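Local coordinates for protein Serpin48 (Tenebrio molitor, PDB 3OZQ) that inhibits SPE, a serine protease of insect innate immunity, as a highly specific serpin, at residues A[51-63]-A[287-301]. Residues are numbered along the deposited sequence; the frame is centred on the assembly and turned at random.
Sequences GCRGDTAEEIRQV and GVKKAFGDEADLSGI
Glu59 reaches from helix 54-63 to the backbone of Lys289 and Lys290, showing how one carboxylate oxygen can tie a helix to the loop after helix 279-286, at the start of its 3-10 turn 290-292. Its OE1 accepts from Lys290 N at 2.9 Å through the syn lone pair. The bond from Lys289 N to the same oxygen is straighter (161°) and arrives from above the carboxylate plane. A water also donates to this oxygen and to Thr56 O while accepting from Ala291 N. Beyond CG the glutamate chain runs extended (chi2 -179°), which carries the carboxylate out to these amides, and Lys290 CD lies against Glu59 OE2. With an alanine here, both amides are likely to lose their shared acceptor and the water one of its partners.

In the serpin fold, this loop leads from helix 279-286, which ends in a Schellman motif at Gly287, to strand 310-321; here it is laid along the short helix 54-63.

Three weak hydrogen bonds continue the seam: Asp297 N gives to the Thr56 hydroxyl, while Arg53 N to Asp297 O and Gly300 N to Gly51 O join backbone atoms. Asp297 OD1 accepts from Ser299 N, two residues on, closing an Asx turn, and also from Ser299 OG.

Apolar side chains pack beside these bonds. Thr56 CG2 sits 3.7 Å from Ala291 CB. Cys52 SG meets Leu298 CD2, and Val63 packs on Val288. Ile60 touches Val288 and, on helix 38-50, Leu45.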
loop_
_atom_site.group_PDB
_atom_site.type_symbol
_atom_site.label_atom_id
_atom_site.label_comp_id
_atom_site.label_asym_id
_atom_site.label_seq_id
_atom_site.Cartn_x
_atom_site.Cartn_y
_atom_site.Cartn_z
ATOM N N GLY A 51 -2.152 12.373 18.119
ATOM C CA GLY A 51 -3.272 12.970 18.828
ATOM C C GLY A 51 -3.737 12.123 19.990
ATOM O O GLY A 51 -4.726 12.449 20.649
ATOM N N CYS A 52 -3.029 11.027 20.231
ATOM C CA CYS A 52 -3.334 10.109 21.324
ATOM C C CYS A 52 -2.419 10.374 22.511
ATOM O O CYS A 52 -1.468 11.148 22.410
ATOM C CB CYS A 52 -3.146 8.652 20.890
ATOM S SG CYS A 52 -4.371 8.016 19.710
ATOM N N ARG A 53 -2.687 9.697 23.624
ATOM C CA ARG A 53 -1.924 9.906 24.844
ATOM C C ARG A 53 -1.747 8.618 25.620
ATOM O O ARG A 53 -2.473 7.652 25.414
ATOM C CB ARG A 53 -2.644 10.917 25.733
ATOM C CG ARG A 53 -2.643 12.325 25.194
ATOM C CD ARG A 53 -1.291 12.967 25.417
ATOM N NE ARG A 53 -0.908 13.882 24.346
ATOM C CZ ARG A 53 -1.679 14.852 23.865
ATOM N NH1 ARG A 53 -2.902 15.034 24.352
ATOM N NH2 ARG A 53 -1.225 15.635 22.888
ATOM N N GLY A 54 -0.777 8.615 26.527
ATOM C CA GLY A 54 -0.597 7.515 27.451
ATOM C C GLY A 54 -0.351 6.179 26.802
ATOM O O GLY A 54 0.444 6.066 25.876
ATOM N N ASP A 55 -1.022 5.150 27.295
ATOM C CA ASP A 55 -0.806 3.814 26.761
ATOM C C ASP A 55 -1.392 3.653 25.347
ATOM O O ASP A 55 -0.842 2.913 24.524
ATOM C CB ASP A 55 -1.335 2.747 27.724
ATOM C CG ASP A 55 -0.532 2.681 29.028
ATOM O OD1 ASP A 55 -0.265 3.751 29.620
ATOM O OD2 ASP A 55 -0.156 1.557 29.449
ATOM N N THR A 56 -2.490 4.355 25.070
ATOM C CA THR A 56 -3.039 4.434 23.713
ATOM C C THR A 56 -1.962 4.763 22.680
ATOM O O THR A 56 -1.686 3.965 21.785
ATOM C CB THR A 56 -4.130 5.515 23.581
ATOM O OG1 THR A 56 -5.201 5.244 24.488
ATOM C CG2 THR A 56 -4.671 5.536 22.164
ATOM N N ALA A 57 -1.363 5.942 22.803
ATOM C CA ALA A 57 -0.366 6.388 21.835
ATOM C C ALA A 57 0.862 5.490 21.834
ATOM O O ALA A 57 1.494 5.282 20.792
ATOM C CB ALA A 57 0.034 7.813 22.102
ATOM N N GLU A 58 1.195 4.961 23.007
ATOM C CA GLU A 58 2.386 4.137 23.164
ATOM C C GLU A 58 2.247 2.798 22.449
ATOM O O GLU A 58 3.199 2.306 21.852
ATOM C CB GLU A 58 2.693 3.922 24.649
ATOM C CG GLU A 58 3.946 3.093 24.911
ATOM C CD GLU A 58 5.198 3.720 24.322
ATOM O OE1 GLU A 58 5.178 4.934 24.016
ATOM O OE2 GLU A 58 6.203 2.992 24.160
ATOM N N GLU A 59 1.062 2.203 22.530
ATOM C CA GLU A 59 0.764 0.978 21.800
ATOM C C GLU A 59 1.014 1.184 20.315
ATOM O O GLU A 59 1.806 0.467 19.707
ATOM C CB GLU A 59 -0.692 0.570 22.008
ATOM C CG GLU A 59 -0.902 -0.592 22.950
ATOM C CD GLU A 59 -2.370 -0.945 23.094
ATOM O OE1 GLU A 59 -3.196 -0.375 22.345
ATOM O OE2 GLU A 59 -2.701 -1.784 23.959
ATOM N N ILE A 60 0.346 2.171 19.729
ATOM C CA ILE A 60 0.515 2.454 18.304
ATOM C C ILE A 60 1.994 2.554 17.961
ATOM O O ILE A 60 2.440 2.076 16.911
ATOM C CB ILE A 60 -0.202 3.747 17.908
ATOM C CG1 ILE A 60 -1.721 3.560 18.041
ATOM C CG2 ILE A 60 0.141 4.160 16.497
ATOM C CD1 ILE A 60 -2.495 4.839 17.939
ATOM N N ARG A 61 2.758 3.165 18.858
ATOM C CA ARG A 61 4.191 3.331 18.645
ATOM C C ARG A 61 4.887 1.972 18.625
ATOM O O ARG A 61 5.755 1.720 17.794
ATOM C CB ARG A 61 4.788 4.207 19.747
ATOM C CG ARG A 61 6.035 4.975 19.338
ATOM C CD ARG A 61 6.946 5.201 20.543
ATOM N NE ARG A 61 7.511 3.934 21.002
ATOM C CZ ARG A 61 8.262 3.783 22.088
ATOM N NH1 ARG A 61 8.549 4.826 22.860
ATOM N NH2 ARG A 61 8.723 2.576 22.404
ATOM N N GLN A 62 4.485 1.113 19.557
ATOM C CA GLN A 62 5.024 -0.230 19.713
ATOM C C GLN A 62 4.784 -1.054 18.465
ATOM O O GLN A 62 5.686 -1.754 18.007
ATOM C CB GLN A 62 4.377 -0.921 20.928
ATOM C CG GLN A 62 4.688 -2.420 21.110
ATOM C CD GLN A 62 3.554 -3.187 21.814
ATOM O OE1 GLN A 62 2.522 -2.614 22.148
ATOM N NE2 GLN A 62 3.743 -4.484 22.020
ATOM N N VAL A 63 3.577 -0.982 17.906
ATOM C CA VAL A 63 3.264 -1.806 16.734
ATOM C C VAL A 63 3.906 -1.276 15.453
ATOM O O VAL A 63 4.327 -2.044 14.595
ATOM C CB VAL A 63 1.737 -2.059 16.549
ATOM C CG1 VAL A 63 0.941 -1.237 17.520
ATOM C CG2 VAL A 63 1.315 -1.788 15.112
ATOM N N GLY A 287 -1.482 -5.539 17.472
ATOM C CA GLY A 287 -1.232 -5.018 18.805
ATOM C C GLY A 287 -1.876 -3.704 19.206
ATOM O O GLY A 287 -1.711 -3.266 20.345
ATOM N N VAL A 288 -2.590 -3.055 18.292
ATOM C CA VAL A 288 -3.315 -1.842 18.639
ATOM C C VAL A 288 -4.691 -2.218 19.178
ATOM O O VAL A 288 -5.552 -2.689 18.429
ATOM C CB VAL A 288 -3.502 -0.905 17.438
ATOM C CG1 VAL A 288 -4.277 0.334 17.855
ATOM C CG2 VAL A 288 -2.164 -0.522 16.837
ATOM N N LYS A 289 -4.893 -2.017 20.480
ATOM C CA LYS A 289 -6.161 -2.383 21.115
ATOM C C LYS A 289 -6.841 -1.168 21.736
ATOM O O LYS A 289 -7.992 -0.864 21.415
ATOM C CB LYS A 289 -5.960 -3.474 22.173
ATOM C CG LYS A 289 -5.230 -4.726 21.680
ATOM C CD LYS A 289 -5.622 -5.107 20.245
ATOM C CE LYS A 289 -5.719 -6.619 20.052
ATOM N NZ LYS A 289 -7.093 -7.125 20.380
ATOM N N LYS A 290 -6.106 -0.462 22.596
ATOM C CA LYS A 290 -6.649 0.657 23.362
ATOM C C LYS A 290 -7.375 1.682 22.505
ATOM O O LYS A 290 -8.458 2.131 22.865
ATOM C CB LYS A 290 -5.545 1.357 24.161
ATOM C CG LYS A 290 -5.519 1.013 25.648
ATOM C CD LYS A 290 -5.411 -0.487 25.891
ATOM C CE LYS A 290 -5.500 -0.813 27.377
ATOM N NZ LYS A 290 -4.412 -0.153 28.160
ATOM N N ALA A 291 -6.773 2.054 21.377
ATOM C CA ALA A 291 -7.293 3.151 20.568
ATOM C C ALA A 291 -8.673 2.863 19.983
ATOM O O ALA A 291 -9.359 3.784 19.541
ATOM C CB ALA A 291 -6.317 3.518 19.471
ATOM N N PHE A 292 -9.061 1.588 19.967
ATOM C CA PHE A 292 -10.345 1.170 19.389
ATOM C C PHE A 292 -11.436 0.962 20.442
ATOM O O PHE A 292 -12.585 0.673 20.099
ATOM C CB PHE A 292 -10.181 -0.150 18.620
ATOM C CG PHE A 292 -9.172 -0.099 17.504
ATOM C CD1 PHE A 292 -9.195 0.919 16.565
ATOM C CD2 PHE A 292 -8.199 -1.092 17.388
ATOM C CE1 PHE A 292 -8.264 0.933 15.508
ATOM C CE2 PHE A 292 -7.268 -1.075 16.355
ATOM C CZ PHE A 292 -7.298 -0.068 15.413
ATOM N N GLY A 293 -11.075 1.082 21.717
ATOM C CA GLY A 293 -11.985 0.736 22.800
ATOM C C GLY A 293 -12.170 1.805 23.862
ATOM O O GLY A 293 -11.832 2.970 23.646
ATOM N N ASP A 294 -12.704 1.406 25.015
ATOM C CA ASP A 294 -13.090 2.358 26.066
ATOM C C ASP A 294 -11.927 3.077 26.732
ATOM O O ASP A 294 -12.076 4.207 27.191
ATOM C CB ASP A 294 -13.933 1.672 27.145
ATOM C CG ASP A 294 -15.346 1.381 26.685
ATOM O OD1 ASP A 294 -15.850 2.121 25.815
ATOM O OD2 ASP A 294 -15.952 0.415 27.197
ATOM N N GLU A 295 -10.775 2.420 26.803
ATOM C CA GLU A 295 -9.611 3.015 27.450
ATOM C C GLU A 295 -8.928 4.031 26.553
ATOM O O GLU A 295 -7.880 4.579 26.906
ATOM C CB GLU A 295 -8.627 1.930 27.866
ATOM C CG GLU A 295 -9.257 0.869 28.741
ATOM C CD GLU A 295 -8.246 -0.111 29.300
ATOM O OE1 GLU A 295 -8.232 -1.274 28.832
ATOM O OE2 GLU A 295 -7.471 0.280 30.206
ATOM N N ALA A 296 -9.538 4.288 25.399
ATOM C CA ALA A 296 -8.925 5.096 24.350
ATOM C C ALA A 296 -8.711 6.535 24.762
ATOM O O ALA A 296 -9.565 7.143 25.415
ATOM C CB ALA A 296 -9.751 5.028 23.072
ATOM N N ASP A 297 -7.570 7.088 24.369
ATOM C CA ASP A 297 -7.282 8.475 24.666
ATOM C C ASP A 297 -6.832 9.267 23.452
ATOM O O ASP A 297 -5.633 9.407 23.198
ATOM C CB ASP A 297 -6.251 8.606 25.797
ATOM C CG ASP A 297 -6.176 10.021 26.350
ATOM O OD1 ASP A 297 -6.736 10.942 25.706
ATOM O OD2 ASP A 297 -5.556 10.213 27.427
ATOM N N LEU A 298 -7.812 9.802 22.727
ATOM C CA LEU A 298 -7.575 10.652 21.573
ATOM C C LEU A 298 -7.745 12.134 21.880
ATOM O O LEU A 298 -8.105 12.911 20.988
ATOM C CB LEU A 298 -8.537 10.295 20.437
ATOM C CG LEU A 298 -8.801 8.847 20.023
ATOM C CD1 LEU A 298 -9.095 8.839 18.546
ATOM C CD2 LEU A 298 -7.668 7.918 20.348
ATOM N N SER A 299 -7.482 12.523 23.127
ATOM C CA SER A 299 -7.686 13.907 23.583
ATOM C C SER A 299 -6.826 14.937 22.849
ATOM O O SER A 299 -7.074 16.139 22.940
ATOM C CB SER A 299 -7.467 14.027 25.101
ATOM O OG SER A 299 -6.218 13.483 25.510
ATOM N N GLY A 300 -5.798 14.464 22.151
ATOM C CA GLY A 300 -4.991 15.327 21.306
ATOM C C GLY A 300 -5.716 15.703 20.029
ATOM O O GLY A 300 -5.344 16.651 19.351
ATOM N N ILE A 301 -6.766 14.966 19.693
ATOM C CA ILE A 301 -7.525 15.284 18.497
ATOM C C ILE A 301 -8.678 16.224 18.861
ATOM O O ILE A 301 -8.838 17.295 18.270
ATOM C CB ILE A 301 -8.034 14.005 17.801
ATOM C CG1 ILE A 301 -6.842 13.173 17.311
ATOM C CG2 ILE A 301 -8.969 14.350 16.648
ATOM C CD1 ILE A 301 -7.185 11.746 16.960
HETATM O O HOH W 1 -3.626 1.954 21.202
#